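Local atomic coordinates of mandelate racemase/muconate lactonizing enzyme (Jannaschia sp., PDB entry 4J3Z), a protein that belongs to the enolase superfamily and probably acts on a carboxylate substrate through proton abstraction, though its exact reaction is not established. Residues L307-Y312 with P329-V334; I126-Y131 with G355-P360. All blocks are in the same frame, centred on the assembly; numbering follows the deposited sequence.

Contact 1: residues L307-Y312 with P329-V334; sequences LAPHLY and PNLLMV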
loop_
_atom_site.group_PDB
_atom_site.type_symbol
_atom_site.label_atom_id
_atom_site.label_comp_id
_atom_site.label_asym_id
_atom_site.label_seq_id
_atom_site.Cartn_x
_atom_site.Cartn_y
_atom_site.Cartn_z
ATOM N N LEU D 307 -14.821 -22.968 -2.668
ATOM C CA LEU D 307 -15.255 -23.280 -4.037
ATOM C C LEU D 307 -16.729 -23.664 -4.145
ATOM O O LEU D 307 -17.227 -24.492 -3.368
ATOM C CB LEU D 307 -14.415 -24.407 -4.618
ATOM C CG LEU D 307 -14.696 -24.739 -6.082
ATOM C CD1 LEU D 307 -13.699 -24.012 -6.979
ATOM C CD2 LEU D 307 -14.653 -26.246 -6.303
ATOM N N ALA D 308 -17.413 -23.077 -5.128
ATOM C CA ALA D 308 -18.837 -23.333 -5.344
ATOM C C ALA D 308 -19.146 -23.537 -6.829
ATOM O O ALA D 308 -19.680 -22.629 -7.483
ATOM C CB ALA D 308 -19.669 -22.187 -4.775
ATOM N N PRO D 309 -18.836 -24.735 -7.366
ATOM C CA PRO D 309 -18.926 -24.917 -8.818
ATOM C C PRO D 309 -20.285 -24.509 -9.368
ATOM O O PRO D 309 -21.325 -24.988 -8.895
ATOM C CB PRO D 309 -18.676 -26.417 -9.021
ATOM C CG PRO D 309 -18.029 -26.889 -7.772
ATOM C CD PRO D 309 -18.484 -25.981 -6.669
ATOM N N HIS D 310 -20.246 -23.603 -10.345
ATOM C CA HIS D 310 -21.411 -23.076 -11.045
ATOM C C HIS D 310 -22.100 -24.133 -11.906
ATOM O O HIS D 310 -21.452 -25.061 -12.390
ATOM C CB HIS D 310 -20.938 -21.918 -11.925
ATOM C CG HIS D 310 -21.993 -21.356 -12.825
ATOM N ND1 HIS D 310 -22.175 -21.793 -14.119
ATOM C CD2 HIS D 310 -22.906 -20.378 -12.622
ATOM C CE1 HIS D 310 -23.161 -21.112 -14.673
ATOM N NE2 HIS D 310 -23.617 -20.244 -13.789
ATOM N N LEU D 311 -23.418 -23.999 -12.086
ATOM C CA LEU D 311 -24.158 -24.819 -13.056
ATOM C C LEU D 311 -25.388 -24.126 -13.635
ATOM O O LEU D 311 -26.431 -24.005 -12.969
ATOM C CB LEU D 311 -24.543 -26.193 -12.489
ATOM C CG LEU D 311 -25.310 -27.077 -13.500
ATOM C CD1 LEU D 311 -24.411 -27.579 -14.635
ATOM C CD2 LEU D 311 -26.028 -28.231 -12.817
ATOM N N TYR D 312 -25.247 -23.659 -14.871
ATOM C CA TYR D 312 -26.386 -23.305 -15.701
ATOM C C TYR D 312 -26.211 -23.973 -17.061
ATOM O O TYR D 312 -26.135 -23.312 -18.097
ATOM C CB TYR D 312 -26.558 -21.798 -15.839
ATOM C CG TYR D 312 -27.896 -21.423 -16.446
ATOM C CD1 TYR D 312 -29.088 -21.707 -15.779
ATOM C CD2 TYR D 312 -27.968 -20.785 -17.687
ATOM C CE1 TYR D 312 -30.313 -21.376 -16.331
ATOM C CE2 TYR D 312 -29.190 -20.447 -18.247
ATOM C CZ TYR D 312 -30.358 -20.746 -17.564
ATOM O OH TYR D 312 -31.575 -20.413 -18.111
ATOM N N PRO D 329 -11.247 -29.980 -0.013
ATOM C CA PRO D 329 -11.494 -29.652 1.399
ATOM C C PRO D 329 -12.237 -28.338 1.592
ATOM O O PRO D 329 -12.939 -28.165 2.600
ATOM C CB PRO D 329 -10.080 -29.548 1.984
ATOM C CG PRO D 329 -9.278 -30.497 1.144
ATOM C CD PRO D 329 -9.838 -30.355 -0.248
ATOM N N ASN D 330 -12.091 -27.433 0.628
ATOM C CA ASN D 330 -12.667 -26.092 0.703
ATOM C C ASN D 330 -13.991 -25.946 -0.052
ATOM O O ASN D 330 -14.464 -24.834 -0.273
ATOM C CB ASN D 330 -11.657 -25.050 0.205
ATOM C CG ASN D 330 -11.278 -25.252 -1.247
ATOM O OD1 ASN D 330 -11.215 -26.380 -1.730
ATOM N ND2 ASN D 330 -11.024 -24.155 -1.954
ATOM N N LEU D 331 -14.590 -27.067 -0.445
ATOM C CA LEU D 331 -15.884 -27.025 -1.119
ATOM C C LEU D 331 -16.986 -26.507 -0.198
ATOM O O LEU D 331 -17.172 -27.017 0.904
ATOM C CB LEU D 331 -16.280 -28.409 -1.639
ATOM C CG LEU D 331 -17.563 -28.373 -2.478
ATOM C CD1 LEU D 331 -17.242 -28.081 -3.939
ATOM C CD2 LEU D 331 -18.325 -29.673 -2.335
ATOM N N LEU D 332 -17.711 -25.490 -0.654
ATOM C CA LEU D 332 -18.905 -25.043 0.056
ATOM C C LEU D 332 -20.166 -25.768 -0.449
ATOM O O LEU D 332 -20.847 -26.433 0.335
ATOM C CB LEU D 332 -19.049 -23.527 -0.020
ATOM C CG LEU D 332 -20.293 -22.912 0.618
ATOM C CD1 LEU D 332 -20.307 -23.063 2.133
ATOM C CD2 LEU D 332 -20.389 -21.455 0.206
ATOM N N MET D 333 -20.468 -25.649 -1.744
ATOM C CA MET D 333 -21.631 -26.330 -2.343
ATOM C C MET D 333 -21.627 -26.302 -3.863
ATOM O O MET D 333 -21.145 -25.347 -4.476
ATOM C CB MET D 333 -22.958 -25.739 -1.832
ATOM C CG MET D 333 -23.118 -24.237 -2.044
ATOM S SD MET D 333 -24.534 -23.519 -1.191
ATOM C CE MET D 333 -23.820 -23.130 0.402
ATOM N N VAL D 334 -22.168 -27.365 -4.461
ATOM C CA VAL D 334 -22.466 -27.405 -5.892
ATOM C C VAL D 334 -23.840 -26.787 -6.182
ATOM O O VAL D 334 -24.802 -27.050 -5.468
ATOM C CB VAL D 334 -22.460 -28.850 -6.451
ATOM C CG1 VAL D 334 -21.049 -29.417 -6.503
ATOM C CG2 VAL D 334 -23.380 -29.759 -5.642
#
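L307 and L331 meet where a beta-alpha-beta unit of the enolase-type barrel closes: one segment follows strand 306-307, the other leads into strand 334-336, and helix 315-327 lies between them in the chain. The evidence for strand-like pairing is a single backbone bridge in which L307 uses both polar backbone atoms. L307 N donates to N330 O at 3.1 Å, and L332 N donates to L307 O at 2.9 Å, each with an N-H...O angle of 164°. The two bonds are equally straight at the hydrogen but differ at the acceptor, since L307 N stands 40° out of the N330 carbonyl plane, whereas L332 N is tilted much less from that of L307.

Around the bridge the side chains add apolar contact. L331 holds CG anti to its backbone N (chi1 -174°), which brings CD1 over toward L307 O and the proline. CD1 lies 3.7 Å from P309 CD, the leucine side chain crossing the proline ring at about a right angle. The same CD1 reaches L307 CD2 at 4.0 Å. P309 CG also meets V334 CG1 at 4.1 Å, the two side chains meeting at a slant. M333 O is approached by carbon: A308 CA makes a CA-H...O contact of 3.2 Å, and P309 CD lies close by. The side chain of L332, meanwhile, packs on W233 and on M180 of the second subunit.

P309, two residues after L307, has no amide hydrogen, so L307's pattern of N and O both bonding to this segment cannot be repeated there; its backbone bonds instead to E335. The buried L307 thus has its N and O both satisfied by backbone partners, with carbon from L331, P309 and V334 packed alongside.

Contact 2: residues I126-Y131 with G355-P360; sequences IRAYTY and GFVAAP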
loop_
_atom_site.group_PDB
_atom_site.type_symbol
_atom_site.label_atom_id
_atom_site.label_comp_id
_atom_site.label_asym_id
_atom_site.label_seq_id
_atom_site.Cartn_x
_atom_site.Cartn_y
_atom_site.Cartn_z
ATOM N N ILE D 126 -21.802 -34.309 -0.663
ATOM C CA ILE D 126 -21.525 -32.936 -1.068
ATOM C C ILE D 126 -22.777 -32.077 -0.957
ATOM O O ILE D 126 -23.855 -32.471 -1.419
ATOM C CB ILE D 126 -20.899 -32.920 -2.487
ATOM C CG1 ILE D 126 -19.374 -32.891 -2.383
ATOM C CG2 ILE D 126 -21.399 -31.766 -3.335
ATOM C CD1 ILE D 126 -18.751 -34.253 -2.196
ATOM N N ARG D 127 -22.627 -30.915 -0.321
ATOM C CA ARG D 127 -23.744 -30.010 -0.079
ATOM C C ARG D 127 -24.173 -29.376 -1.383
ATOM O O ARG D 127 -23.328 -29.000 -2.206
ATOM C CB ARG D 127 -23.377 -28.941 0.950
ATOM C CG ARG D 127 -24.573 -28.185 1.520
ATOM C CD ARG D 127 -24.139 -27.227 2.615
ATOM N NE ARG D 127 -25.039 -26.087 2.750
ATOM C CZ ARG D 127 -24.713 -24.948 3.353
ATOM N NH1 ARG D 127 -23.497 -24.791 3.872
ATOM N NH2 ARG D 127 -25.598 -23.958 3.430
ATOM N N ALA D 128 -25.488 -29.284 -1.577
ATOM C CA ALA D 128 -26.071 -28.798 -2.826
ATOM C C ALA D 128 -27.135 -27.732 -2.586
ATOM O O ALA D 128 -27.853 -27.766 -1.580
ATOM C CB ALA D 128 -26.669 -29.962 -3.602
ATOM N N TYR D 129 -27.238 -26.786 -3.515
ATOM C CA TYR D 129 -28.361 -25.847 -3.519
ATOM C C TYR D 129 -29.074 -25.843 -4.864
ATOM O O TYR D 129 -28.748 -26.634 -5.742
ATOM C CB TYR D 129 -27.907 -24.436 -3.145
ATOM C CG TYR D 129 -27.063 -23.716 -4.191
ATOM C CD1 TYR D 129 -27.660 -22.975 -5.214
ATOM C CD2 TYR D 129 -25.670 -23.754 -4.136
ATOM C CE1 TYR D 129 -26.893 -22.306 -6.153
ATOM C CE2 TYR D 129 -24.898 -23.084 -5.066
ATOM C CZ TYR D 129 -25.511 -22.359 -6.068
ATOM O OH TYR D 129 -24.746 -21.698 -6.999
ATOM N N THR D 130 -30.049 -24.947 -5.009
ATOM C CA THR D 130 -30.796 -24.791 -6.252
ATOM C C THR D 130 -31.314 -23.346 -6.409
ATOM O O THR D 130 -31.359 -22.585 -5.442
ATOM C CB THR D 130 -31.957 -25.809 -6.310
ATOM O OG1 THR D 130 -32.686 -25.669 -7.535
ATOM C CG2 THR D 130 -32.896 -25.631 -5.125
ATOM N N TYR D 131 -31.670 -22.963 -7.635
ATOM C CA TYR D 131 -32.488 -21.768 -7.852
ATOM C C TYR D 131 -33.876 -22.006 -7.242
ATOM O O TYR D 131 -34.233 -23.147 -6.952
ATOM C CB TYR D 131 -32.632 -21.473 -9.348
ATOM C CG TYR D 131 -31.890 -20.252 -9.847
ATOM C CD1 TYR D 131 -32.378 -18.967 -9.601
ATOM C CD2 TYR D 131 -30.713 -20.383 -10.601
ATOM C CE1 TYR D 131 -31.706 -17.846 -10.064
ATOM C CE2 TYR D 131 -30.041 -19.268 -11.078
ATOM C CZ TYR D 131 -30.536 -18.001 -10.801
ATOM O OH TYR D 131 -29.870 -16.889 -11.266
ATOM N N GLY D 355 -31.013 -32.862 -0.091
ATOM C CA GLY D 355 -30.124 -31.686 -0.067
ATOM C C GLY D 355 -28.632 -31.927 -0.290
ATOM O O GLY D 355 -27.840 -30.978 -0.272
ATOM N N PHE D 356 -28.248 -33.188 -0.495
ATOM C CA PHE D 356 -26.848 -33.581 -0.664
ATOM C C PHE D 356 -26.670 -34.555 -1.827
ATOM O O PHE D 356 -27.598 -35.290 -2.190
ATOM C CB PHE D 356 -26.295 -34.228 0.624
ATOM C CG PHE D 356 -25.997 -33.246 1.734
ATOM C CD1 PHE D 356 -27.016 -32.755 2.553
ATOM C CD2 PHE D 356 -24.699 -32.825 1.971
ATOM C CE1 PHE D 356 -26.745 -31.849 3.576
ATOM C CE2 PHE D 356 -24.413 -31.925 2.996
ATOM C CZ PHE D 356 -25.432 -31.439 3.802
ATOM N N VAL D 357 -25.473 -34.549 -2.407
ATOM C CA VAL D 357 -25.076 -35.520 -3.419
ATOM C C VAL D 357 -24.001 -36.388 -2.802
ATOM O O VAL D 357 -23.123 -35.877 -2.109
ATOM C CB VAL D 357 -24.467 -34.841 -4.669
ATOM C CG1 VAL D 357 -24.505 -35.787 -5.865
ATOM C CG2 VAL D 357 -25.175 -33.537 -4.986
ATOM N N ALA D 358 -24.066 -37.695 -3.043
ATOM C CA ALA D 358 -23.054 -38.617 -2.531
ATOM C C ALA D 358 -22.016 -38.836 -3.613
ATOM O O ALA D 358 -22.351 -38.862 -4.803
ATOM C CB ALA D 358 -23.690 -39.939 -2.119
ATOM N N ALA D 359 -20.761 -38.989 -3.199
ATOM C CA ALA D 359 -19.664 -39.285 -4.118
ATOM C C ALA D 359 -19.988 -40.498 -4.996
ATOM O O ALA D 359 -20.248 -41.582 -4.471
ATOM C CB ALA D 359 -18.375 -39.510 -3.344
ATOM N N PRO D 360 -19.993 -40.311 -6.334
ATOM C CA PRO D 360 -20.334 -41.382 -7.287
ATOM C C PRO D 360 -19.386 -42.595 -7.229
ATOM O O PRO D 360 -18.270 -42.502 -6.698
ATOM C CB PRO D 360 -20.258 -40.684 -8.652
ATOM C CG PRO D 360 -20.416 -39.227 -8.350
ATOM C CD PRO D 360 -19.746 -39.030 -7.022
#
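Backbone hydrogen bonds set I126-A128 antiparallel to G355-V357. I126 and V357 form a hydrogen-bonded pair: V357 N donates to I126 O at 2.8 Å in the carbonyl plane, with an N-H...O angle of 169°, and I126 N donates back to V357 O, a bond modelled so short that its length is doubtful. A128 N to G355 O is longer, 3.2 Å, and more bent, at 144°. The short strand axes are 138° apart, so the pairing is strongly twisted.

Aromatic contact comes from F356, beside R127 in a non-hydrogen-bonded pair. Its CD2 lies 3.5 Å from I126 O, while CE2 reaches R127 CB at 3.8 Å and R127 CG at 4.0 Å. The extended arginine chain then carries NH2 away to a salt bridge with D205 and a hydrogen bond to T163 O. R125 makes a cation-pi contact with the F356 ring. With an alanine in place of F356, CB and CG of R127 would probably lose the ring that lies against them, and R125 its aromatic partner.

Apolar contact on the other face joins A128 CB to V357 CG2 at 4.1 Å and, more loosely, I126 CG2 to V357 CG2. V357 also packs on W318, and I126 and A128 on V334.

The backbone bonds therefore fix the register, while the side chains sort into an aliphatic face around V357 and an aromatic-cationic one around F356.

Overall arrangement
Both contacts are buried, but contact 1 lies nearer the middle of the chain, about 8 Å from its centre against about 14 Å for contact 2, and their centres are about 10 Å apart. Strand 125-131 ties them: R127 O probably accepts from V334 N, and Y129 N probably donates to V334 O, so the second segment of contact 1 runs parallel to a strand that G355-P360 flanks antiparallel. Contact 1 spans a local connection with one bridge and mostly aliphatic filling. Contact 2 joins residues over 220 positions apart by a short antiparallel pairing and brings in an aromatic-cationic face. Two other subunits reach contact 1, through M180 and E72, whereas no other chain touches contact 2.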